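Local atomic coordinates of spermidine synthase (Corynebacterium glutamicum ATCC 13032, PDB entry 3GJY), a protein that probably transfers an aminopropyl group from decarboxylated S-adenosylmethionine to putrescine, forming spermidine in polyamine biosynthesis. Residues M71-T76 and N239-G244; L91-L96 and R105-V110. One frame throughout, in Å; residues are numbered along the deposited sequence.

Interaction 1: M71-T76 and N239-G244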
loop_
_atom_site.group_PDB
_atom_site.type_symbol
_atom_site.label_atom_id
_atom_site.label_comp_id
_atom_site.label_asym_id
_atom_site.label_seq_id
_atom_site.Cartn_x
_atom_site.Cartn_y
_atom_site.Cartn_z
HETATM N N MSE A 71 -1.257 -3.487 6.882
HETATM C CA MSE A 71 -1.299 -2.006 7.077
HETATM C C MSE A 71 -0.326 -1.575 8.146
HETATM O O MSE A 71 0.372 -0.559 7.990
HETATM C CB MSE A 71 -2.719 -1.550 7.443
HETATM C CG MSE A 71 -3.749 -1.690 6.340
HETATM SE SE MSE A 71 -5.378 -0.791 6.829
HETATM C CE MSE A 71 -6.429 -1.402 5.343
ATOM N N ARG A 72 -0.226 -2.393 9.210
ATOM C CA ARG A 72 0.786 -2.132 10.230
ATOM C C ARG A 72 2.193 -2.191 9.621
ATOM O O ARG A 72 3.082 -1.395 10.016
ATOM C CB ARG A 72 0.679 -3.164 11.352
ATOM C CG ARG A 72 -0.656 -3.092 12.067
ATOM C CD ARG A 72 -0.776 -4.222 13.086
ATOM N NE ARG A 72 0.112 -4.053 14.223
ATOM C CZ ARG A 72 -0.235 -3.433 15.352
ATOM N NH1 ARG A 72 -1.448 -2.894 15.508
ATOM N NH2 ARG A 72 0.641 -3.339 16.330
ATOM N N TRP A 73 2.407 -3.142 8.707
ATOM C CA TRP A 73 3.737 -3.299 8.091
ATOM C C TRP A 73 4.084 -2.121 7.194
ATOM O O TRP A 73 5.212 -1.609 7.232
ATOM C CB TRP A 73 3.840 -4.622 7.329
ATOM C CG TRP A 73 3.522 -5.815 8.192
ATOM C CD1 TRP A 73 3.494 -5.877 9.560
ATOM C CD2 TRP A 73 3.207 -7.109 7.722
ATOM N NE1 TRP A 73 3.132 -7.137 9.980
ATOM C CE2 TRP A 73 2.970 -7.925 8.867
ATOM C CE3 TRP A 73 3.109 -7.681 6.445
ATOM C CZ2 TRP A 73 2.610 -9.277 8.762
ATOM C CZ3 TRP A 73 2.761 -9.060 6.350
ATOM C CH2 TRP A 73 2.524 -9.820 7.502
ATOM N N ILE A 74 3.108 -1.681 6.387
ATOM C CA ILE A 74 3.306 -0.457 5.580
ATOM C C ILE A 74 3.611 0.736 6.522
ATOM O O ILE A 74 4.538 1.518 6.262
ATOM C CB ILE A 74 2.098 -0.152 4.689
ATOM C CG1 ILE A 74 1.996 -1.238 3.611
ATOM C CG2 ILE A 74 2.227 1.231 4.060
ATOM C CD1 ILE A 74 0.668 -1.190 2.844
ATOM N N ALA A 75 2.831 0.884 7.591
ATOM C CA ALA A 75 3.076 1.992 8.526
ATOM C C ALA A 75 4.507 1.949 9.042
ATOM O O ALA A 75 5.189 2.968 9.064
ATOM C CB ALA A 75 2.110 1.918 9.707
ATOM N N THR A 76 4.969 0.767 9.467
ATOM C CA THR A 76 6.301 0.656 10.046
ATOM C C THR A 76 7.392 0.963 9.000
ATOM O O THR A 76 8.326 1.751 9.266
ATOM C CB THR A 76 6.499 -0.759 10.616
ATOM O OG1 THR A 76 5.609 -0.929 11.721
ATOM C CG2 THR A 76 7.966 -0.968 11.057
ATOM N N ASN A 239 0.745 -11.712 2.650
ATOM C CA ASN A 239 1.095 -10.406 2.112
ATOM C C ASN A 239 2.562 -10.216 2.240
ATOM O O ASN A 239 3.165 -10.609 3.263
ATOM C CB ASN A 239 0.412 -9.277 2.890
ATOM C CG ASN A 239 -1.062 -9.318 2.764
ATOM O OD1 ASN A 239 -1.724 -10.062 3.490
ATOM N ND2 ASN A 239 -1.613 -8.537 1.831
ATOM N N ILE A 240 3.119 -9.560 1.229
ATOM C CA ILE A 240 4.496 -9.099 1.299
ATOM C C ILE A 240 4.488 -7.632 0.880
ATOM O O ILE A 240 3.864 -7.261 -0.121
ATOM C CB ILE A 240 5.439 -10.000 0.414
ATOM C CG1 ILE A 240 6.891 -9.540 0.523
ATOM C CG2 ILE A 240 4.938 -10.061 -1.038
ATOM C CD1 ILE A 240 7.889 -10.571 -0.021
ATOM N N ILE A 241 5.160 -6.803 1.661
ATOM C CA ILE A 241 5.278 -5.376 1.356
ATOM C C ILE A 241 6.587 -5.186 0.570
ATOM O O ILE A 241 7.675 -5.526 1.053
ATOM C CB ILE A 241 5.334 -4.547 2.651
ATOM C CG1 ILE A 241 4.088 -4.806 3.542
ATOM C CG2 ILE A 241 5.486 -3.061 2.288
ATOM C CD1 ILE A 241 2.745 -4.742 2.841
ATOM N N LEU A 242 6.466 -4.666 -0.647
ATOM C CA LEU A 242 7.595 -4.432 -1.560
ATOM C C LEU A 242 7.940 -2.965 -1.561
ATOM O O LEU A 242 7.062 -2.118 -1.797
ATOM C CB LEU A 242 7.174 -4.847 -2.974
ATOM C CG LEU A 242 6.525 -6.244 -3.090
ATOM C CD1 LEU A 242 6.133 -6.498 -4.557
ATOM C CD2 LEU A 242 7.473 -7.351 -2.602
HETATM N N MSE A 243 9.210 -2.650 -1.280
HETATM C CA MSE A 243 9.646 -1.266 -1.218
HETATM C C MSE A 243 10.749 -0.978 -2.243
HETATM O O MSE A 243 11.665 -1.786 -2.408
HETATM C CB MSE A 243 10.071 -0.868 0.200
HETATM C CG MSE A 243 8.927 -0.965 1.207
HETATM SE SE MSE A 243 9.441 -0.514 2.991
HETATM C CE MSE A 243 10.315 -2.166 3.372
ATOM N N GLY A 244 10.645 0.156 -2.932
ATOM C CA GLY A 244 11.660 0.564 -3.901
ATOM C C GLY A 244 11.984 2.037 -3.700
ATOM O O GLY A 244 11.101 2.837 -3.375
#
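Trp-73 and Ile-74, neighbours on helix 69-85, hold the side chain of Ile-241 between them as it rises from strand 238-245. The helix packs here on one face of the mixed sheet of a Rossmann-like, AdoMet-dependent methyltransferase fold, against a strand antiparallel to its neighbours 194-202 and 222-227. The axes of the two short segments pass 9.0 Å apart and run nearly parallel, 22° between their N-to-C directions. Ile-241 divides its branch: CG1 lies 3.8 Å from CB of Trp-73, while its terminal CD1 sits 3.7 Å from CG1 of Ile-74. Both turns of Ile-241 serve this, since chi1 sets CG1 opposite the carbonyl carbon and chi2 of -48° folds CD1 back instead of extending it. Ile-74 keeps an extended outer arm, and the two isoleucine side chains cross at about a right angle, methylene against methyl.

The indole reaches further toward the start of the strand. Its six-membered ring presents an edge to the backbone of Asn-239, whose O lies in the ring plane, 3.5 Å from CZ3. The amide plane of Asn-239 stands 76° from the indole, and its CB lies 4.2 Å from CZ3. The amide end is engaged by another strand, its ND2 hydrogen-bonded to OD1 of Asn-199 on strand 194-202. Ile-226 of strand 222-227 touches both Trp-73 and Ile-241.

No hydrogen bond links the segments: placement rests on the fit of Ile-241 against Trp-73 and Ile-74, to which the electropositive ring edge probably adds at most weak attraction for the carbonyl O.

Interaction 2: L91-L96 and R105-V110; sequences LRITHL and RYFADV
Strand 92-96 and helix 102-110 belong to one beta-alpha-beta unit of the Rossmann-like sheet found in AdoMet-dependent methyltransferases, and their backbones stay well separated: the nearest CA atoms, those of Ile-93 and Phe-107, are 8.5 Å apart. Alternation along the strand directs Ile-93 and His-95 to the helix side. Within the helical segment the amide N of Val-110 bonds to O of Tyr-106 at 3.0 Å.

Phe-107 is the one residue of the helical segment that meets the strand, and Ile-93 and His-95 reach it from the other side. Its CB is 3.7 Å from CD1 of Ile-93, and the same methyl lies 3.8 Å from CG of Phe-107, so Ile-93 meets the root of the aromatic side chain, not its far end. CD1 of Ile-93 runs on anti to its CA (chi2 178°), and the two side chains lie at about a right angle. The ring is held from within its own helix too, because CD2 of Tyr-106 stands 4.0 Å above its plane, over the centre.

His-95 approaches a different ring atom, farther out. Its NE2 is hydrogen-bonded to OD1 of Asn-116 on strand 115-120, a bond that would limit rotation of the imidazole. Asn-116 also touches Ile-93 and Phe-107, and Ile-164 of strand 160-165 packs on both His-95 and Phe-107, so the strands flanking 92-96 complete this buried patch. The CE1 corner of the imidazole, between its two nitrogens, approaches Phe-107 obliquely: CE1 of His-95 comes to 4.1 Å from CD2 of Phe-107, which lies near the imidazole plane.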
loop_
_atom_site.group_PDB
_atom_site.type_symbol
_atom_site.label_atom_id
_atom_site.label_comp_id
_atom_site.label_asym_id
_atom_site.label_seq_id
_atom_site.Cartn_x
_atom_site.Cartn_y
_atom_site.Cartn_z
ATOM N N LEU A 91 5.148 16.698 3.266
ATOM C CA LEU A 91 5.017 15.372 2.687
ATOM C C LEU A 91 3.777 15.233 1.805
ATOM O O LEU A 91 2.676 15.633 2.212
ATOM C CB LEU A 91 4.985 14.364 3.857
ATOM C CG LEU A 91 5.301 12.931 3.440
ATOM C CD1 LEU A 91 6.766 12.805 3.089
ATOM C CD2 LEU A 91 4.960 12.003 4.607
ATOM N N ARG A 92 3.950 14.604 0.638
ATOM C CA ARG A 92 2.862 14.323 -0.324
ATOM C C ARG A 92 2.857 12.817 -0.523
ATOM O O ARG A 92 3.814 12.244 -1.053
ATOM C CB ARG A 92 3.090 15.021 -1.667
ATOM C CG ARG A 92 3.224 16.504 -1.547
ATOM C CD ARG A 92 3.982 17.104 -2.745
ATOM N NE ARG A 92 5.335 16.566 -2.815
ATOM C CZ ARG A 92 6.186 16.792 -3.816
ATOM N NH1 ARG A 92 5.791 17.539 -4.847
ATOM N NH2 ARG A 92 7.393 16.209 -3.811
ATOM N N ILE A 93 1.779 12.156 -0.077
ATOM C CA ILE A 93 1.649 10.710 -0.226
ATOM C C ILE A 93 0.492 10.394 -1.185
ATOM O O ILE A 93 -0.641 10.844 -0.925
ATOM C CB ILE A 93 1.405 9.991 1.121
ATOM C CG1 ILE A 93 2.446 10.396 2.178
ATOM C CG2 ILE A 93 1.348 8.443 0.878
ATOM C CD1 ILE A 93 2.206 9.750 3.527
ATOM N N THR A 94 0.776 9.633 -2.252
ATOM C CA THR A 94 -0.265 9.156 -3.172
ATOM C C THR A 94 -0.578 7.724 -2.864
ATOM O O THR A 94 0.351 6.885 -2.796
ATOM C CB THR A 94 0.222 9.263 -4.645
ATOM O OG1 THR A 94 0.368 10.641 -4.929
ATOM C CG2 THR A 94 -0.762 8.623 -5.655
ATOM N N HIS A 95 -1.872 7.448 -2.680
ATOM C CA HIS A 95 -2.373 6.115 -2.394
ATOM C C HIS A 95 -3.091 5.609 -3.621
ATOM O O HIS A 95 -4.157 6.146 -3.986
ATOM C CB HIS A 95 -3.344 6.160 -1.196
ATOM C CG HIS A 95 -2.729 6.683 0.045
ATOM N ND1 HIS A 95 -2.364 5.866 1.097
ATOM C CD2 HIS A 95 -2.453 7.958 0.428
ATOM C CE1 HIS A 95 -1.871 6.621 2.067
ATOM N NE2 HIS A 95 -1.897 7.892 1.682
ATOM N N LEU A 96 -2.464 4.650 -4.293
ATOM C CA LEU A 96 -3.111 4.035 -5.474
ATOM C C LEU A 96 -3.951 2.866 -4.965
ATOM O O LEU A 96 -3.433 1.775 -4.647
ATOM C CB LEU A 96 -2.060 3.589 -6.506
ATOM C CG LEU A 96 -1.194 4.709 -7.079
ATOM C CD1 LEU A 96 -0.103 4.133 -7.959
ATOM C CD2 LEU A 96 -1.995 5.820 -7.798
ATOM N N ARG A 105 -5.771 8.033 6.169
ATOM C CA ARG A 105 -6.212 8.553 7.474
ATOM C C ARG A 105 -5.115 8.378 8.544
ATOM O O ARG A 105 -4.876 9.260 9.388
ATOM C CB ARG A 105 -7.496 7.804 7.843
ATOM C CG ARG A 105 -8.061 8.046 9.256
ATOM C CD ARG A 105 -9.352 7.247 9.369
ATOM N NE ARG A 105 -9.967 7.257 10.700
ATOM C CZ ARG A 105 -9.904 6.258 11.572
ATOM N NH1 ARG A 105 -9.166 5.171 11.334
ATOM N NH2 ARG A 105 -10.611 6.358 12.683
ATOM N N TYR A 106 -4.446 7.223 8.500
ATOM C CA TYR A 106 -3.359 6.943 9.428
ATOM C C TYR A 106 -2.203 7.933 9.244
ATOM O O TYR A 106 -1.751 8.587 10.199
ATOM C CB TYR A 106 -2.880 5.499 9.181
ATOM C CG TYR A 106 -1.690 5.132 10.016
ATOM C CD1 TYR A 106 -1.849 4.612 11.308
ATOM C CD2 TYR A 106 -0.402 5.309 9.538
ATOM C CE1 TYR A 106 -0.747 4.283 12.090
ATOM C CE2 TYR A 106 0.719 5.015 10.319
ATOM C CZ TYR A 106 0.534 4.506 11.604
ATOM O OH TYR A 106 1.635 4.201 12.367
ATOM N N PHE A 107 -1.719 8.046 7.991
ATOM C CA PHE A 107 -0.593 8.941 7.743
ATOM C C PHE A 107 -0.953 10.389 7.978
ATOM O O PHE A 107 -0.105 11.187 8.380
ATOM C CB PHE A 107 0.009 8.751 6.343
ATOM C CG PHE A 107 0.813 7.492 6.219
ATOM C CD1 PHE A 107 1.998 7.357 6.896
ATOM C CD2 PHE A 107 0.318 6.410 5.519
ATOM C CE1 PHE A 107 2.738 6.168 6.806
ATOM C CE2 PHE A 107 1.036 5.207 5.448
ATOM C CZ PHE A 107 2.255 5.097 6.098
ATOM N N ALA A 108 -2.204 10.744 7.702
ATOM C CA ALA A 108 -2.641 12.132 7.954
ATOM C C ALA A 108 -2.549 12.478 9.455
ATOM O O ALA A 108 -2.260 13.633 9.825
ATOM C CB ALA A 108 -4.031 12.372 7.441
ATOM N N ASP A 109 -2.769 11.482 10.317
ATOM C CA ASP A 109 -2.667 11.759 11.750
ATOM C C ASP A 109 -1.217 11.742 12.263
ATOM O O ASP A 109 -0.811 12.595 13.068
ATOM C CB ASP A 109 -3.499 10.757 12.552
ATOM C CG ASP A 109 -3.675 11.199 13.992
ATOM O OD1 ASP A 109 -4.343 12.235 14.206
ATOM O OD2 ASP A 109 -3.139 10.524 14.893
ATOM N N VAL A 110 -0.444 10.771 11.778
ATOM C CA VAL A 110 0.972 10.672 12.159
ATOM C C VAL A 110 1.761 11.908 11.695
ATOM O O VAL A 110 2.615 12.426 12.438
ATOM C CB VAL A 110 1.601 9.406 11.588
ATOM C CG1 VAL A 110 3.127 9.360 11.829
ATOM C CG2 VAL A 110 0.939 8.191 12.240
#

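After an N-terminal antiparallel sheet (strands 25-28 to 53-59) the chain enters helix 69-85, then strand 92-96 and helix 102-110. Interaction 2 closes first, a short loop with eight residues between its segments, among the parallel strands of the mixed sheet. Interaction 1 closes only when strand 238-245 returns to helix 69-85, 162 residues lying between its segments; the smaller loop is enclosed by the larger, and the two do not cross. Their centres are 14 Å apart, yet they touch through the paired helices: CB of Ala-75 is 3.4 Å from CE2 of Tyr-106. Helix 69-85 thus links the antiparallel end of the mixed sheet, with strand 238-245, to the parallel strands around 92-96.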